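Local coordinates for dihydropyrimidinase (Dictyostelium discoideum, PDB 2FTW), which catalyses the zinc-dependent, reversible hydrolytic ring opening of 5,6-dihydrouracil and 5,6-dihydrothymine in the second step of reductive pyrimidine degradation, at residues E111-W116 / L130-T135. Numbering follows the deposited sequence.
Sequences EAYDQW and LHVAIT
L130 reaches from its strand toward the helix and turns one methyl to the ring of Y113 and the other to that of W116. Its CB points at the helix but stays just beyond contact distance, 4.5 Å from Y113 CE2. At CG, which lies anti to the carbonyl carbon (chi1 -63°), the chain forks. L130 CD1 approaches the phenol ring obliquely, at 3.8 Å from Y113 CE2. The second methyl, CD2, turns to the indole and comes to 4.0 Å from W116 CD1, on the five-membered ring, again at a slant. One branched side chain thus touches two aromatic residues set three positions apart on the helix. The segments belong to a beta-alpha-beta unit of the (beta/alpha)8 barrel of this amidohydrolase: helix 109-121 connects the neighbouring parallel strands 94-101 and 127-132 and runs back against them. The axis of segment 111-116 makes 156° with that of strand 130-132 and passes 10.1 Å from it at closest approach. Farther along the strand, V132 brings CG2 to the edge of the phenol ring, near its plane, in a looser contact 4.4 Å from Y113 CD2. With CG anti to the backbone N (chi1 177°), the Y113 ring extends back toward the L130 end of the strand; L148 of helix 139-151, V154 and F461 also pack on it. W116, buried like its partners, gives its NE1 to D99 OD2 on strand 94-101, a bond that helps hold the indole against that strand, where it also packs on V101; the W116 side chain lies about 7 Å from that of the zinc ligand H68.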
loop_
_atom_site.group_PDB
_atom_site.type_symbol
_atom_site.label_atom_id
_atom_site.label_comp_id
_atom_site.label_asym_id
_atom_site.label_seq_id
_atom_site.Cartn_x
_atom_site.Cartn_y
_atom_site.Cartn_z
ATOM N N GLU A 111 -4.086 -27.953 -36.574
ATOM C CA GLU A 111 -3.725 -29.362 -36.520
ATOM C C GLU A 111 -3.572 -29.835 -35.075
ATOM O O GLU A 111 -3.941 -30.960 -34.741
ATOM C CB GLU A 111 -2.424 -29.604 -37.304
ATOM C CG GLU A 111 -2.556 -29.337 -38.816
ATOM C CD GLU A 111 -1.219 -29.351 -39.573
ATOM O OE1 GLU A 111 -0.176 -29.753 -38.993
ATOM O OE2 GLU A 111 -1.209 -28.947 -40.759
ATOM N N ALA A 112 -3.027 -28.966 -34.228
ATOM C CA ALA A 112 -2.872 -29.247 -32.799
ATOM C C ALA A 112 -4.241 -29.261 -32.123
ATOM O O ALA A 112 -4.551 -30.185 -31.366
ATOM C CB ALA A 112 -1.950 -28.223 -32.147
ATOM N N TYR A 113 -5.069 -28.259 -32.438
ATOM C CA TYR A 113 -6.461 -28.240 -31.998
ATOM C C TYR A 113 -7.214 -29.513 -32.405
ATOM O O TYR A 113 -7.967 -30.061 -31.600
ATOM C CB TYR A 113 -7.189 -27.023 -32.575
ATOM C CG TYR A 113 -8.665 -26.958 -32.239
ATOM C CD1 TYR A 113 -9.611 -27.622 -33.023
ATOM C CD2 TYR A 113 -9.118 -26.231 -31.139
ATOM C CE1 TYR A 113 -10.970 -27.564 -32.717
ATOM C CE2 TYR A 113 -10.477 -26.159 -30.831
ATOM C CZ TYR A 113 -11.395 -26.831 -31.622
ATOM O OH TYR A 113 -12.742 -26.765 -31.325
ATOM N N ASP A 114 -7.028 -29.959 -33.652
ATOM C CA ASP A 114 -7.717 -31.151 -34.153
ATOM C C ASP A 114 -7.310 -32.371 -33.341
ATOM O O ASP A 114 -8.135 -33.222 -33.035
ATOM C CB ASP A 114 -7.402 -31.409 -35.637
ATOM C CG ASP A 114 -8.212 -30.528 -36.576
ATOM O OD1 ASP A 114 -9.094 -29.782 -36.107
ATOM O OD2 ASP A 114 -7.966 -30.587 -37.798
ATOM N N GLN A 115 -6.030 -32.449 -32.991
ATOM C CA GLN A 115 -5.539 -33.583 -32.233
ATOM C C GLN A 115 -6.220 -33.595 -30.867
ATOM O O GLN A 115 -6.749 -34.626 -30.447
ATOM C CB GLN A 115 -4.013 -33.542 -32.096
ATOM C CG GLN A 115 -3.413 -34.743 -31.372
ATOM C CD GLN A 115 -3.669 -36.061 -32.090
ATOM O OE1 GLN A 115 -2.809 -36.565 -32.846
ATOM N NE2 GLN A 115 -4.860 -36.628 -31.867
ATOM N N TRP A 116 -6.231 -32.438 -30.206
ATOM C CA TRP A 116 -6.772 -32.328 -28.853
ATOM C C TRP A 116 -8.245 -32.712 -28.784
ATOM O O TRP A 116 -8.626 -33.542 -27.959
ATOM C CB TRP A 116 -6.528 -30.931 -28.262
ATOM C CG TRP A 116 -5.533 -30.948 -27.127
ATOM C CD1 TRP A 116 -5.823 -30.979 -25.804
ATOM C CD2 TRP A 116 -4.108 -30.977 -27.229
ATOM N NE1 TRP A 116 -4.670 -31.014 -25.059
ATOM C CE2 TRP A 116 -3.597 -31.010 -25.912
ATOM C CE3 TRP A 116 -3.205 -30.967 -28.305
ATOM C CZ2 TRP A 116 -2.229 -31.029 -25.639
ATOM C CZ3 TRP A 116 -1.851 -30.983 -28.037
ATOM C CH2 TRP A 116 -1.373 -31.027 -26.713
ATOM N N LEU A 130 -11.735 -25.822 -24.861
ATOM C CA LEU A 130 -10.284 -25.765 -25.089
ATOM C C LEU A 130 -9.720 -24.340 -25.274
ATOM O O LEU A 130 -10.262 -23.554 -26.090
ATOM C CB LEU A 130 -9.958 -26.561 -26.352
ATOM C CG LEU A 130 -10.242 -28.062 -26.381
ATOM C CD1 LEU A 130 -10.289 -28.553 -27.824
ATOM C CD2 LEU A 130 -9.188 -28.828 -25.565
ATOM N N HIS A 131 -8.640 -24.027 -24.537
ATOM C CA HIS A 131 -7.790 -22.852 -24.832
ATOM C C HIS A 131 -6.669 -23.270 -25.780
ATOM O O HIS A 131 -6.285 -24.435 -25.829
ATOM C CB HIS A 131 -7.067 -22.258 -23.609
ATOM C CG HIS A 131 -7.849 -22.241 -22.337
ATOM N ND1 HIS A 131 -8.784 -21.274 -22.051
ATOM C CD2 HIS A 131 -7.758 -23.016 -21.227
ATOM C CE1 HIS A 131 -9.275 -21.485 -20.840
ATOM N NE2 HIS A 131 -8.665 -22.535 -20.317
ATOM N N VAL A 132 -6.092 -22.303 -26.475
ATOM C CA VAL A 132 -4.996 -22.599 -27.391
ATOM C C VAL A 132 -3.757 -21.805 -26.976
ATOM O O VAL A 132 -3.793 -20.577 -26.869
ATOM C CB VAL A 132 -5.408 -22.341 -28.853
ATOM C CG1 VAL A 132 -4.297 -22.729 -29.815
ATOM C CG2 VAL A 132 -6.657 -23.138 -29.176
ATOM N N ALA A 133 -2.669 -22.517 -26.705
ATOM C CA ALA A 133 -1.409 -21.863 -26.362
ATOM C C ALA A 133 -0.691 -21.405 -27.626
ATOM O O ALA A 133 -0.695 -22.103 -28.647
ATOM C CB ALA A 133 -0.505 -22.795 -25.534
ATOM N N ILE A 134 -0.097 -20.215 -27.552
ATOM C CA ILE A 134 0.702 -19.652 -28.633
ATOM C C ILE A 134 2.179 -19.855 -28.318
ATOM O O ILE A 134 2.841 -18.997 -27.724
ATOM C CB ILE A 134 0.339 -18.169 -28.857
ATOM C CG1 ILE A 134 -1.170 -18.066 -29.130
ATOM C CG2 ILE A 134 1.114 -17.606 -30.018
ATOM C CD1 ILE A 134 -1.656 -16.683 -29.396
ATOM N N THR A 135 2.674 -21.022 -28.709
ATOM C CA THR A 135 4.015 -21.482 -28.358
ATOM C C THR A 135 5.087 -20.930 -29.299
ATOM O O THR A 135 6.270 -20.951 -28.976
ATOM C CB THR A 135 4.065 -23.022 -28.327
ATOM O OG1 THR A 135 3.608 -23.556 -29.575
ATOM C CG2 THR A 135 3.169 -23.539 -27.202
#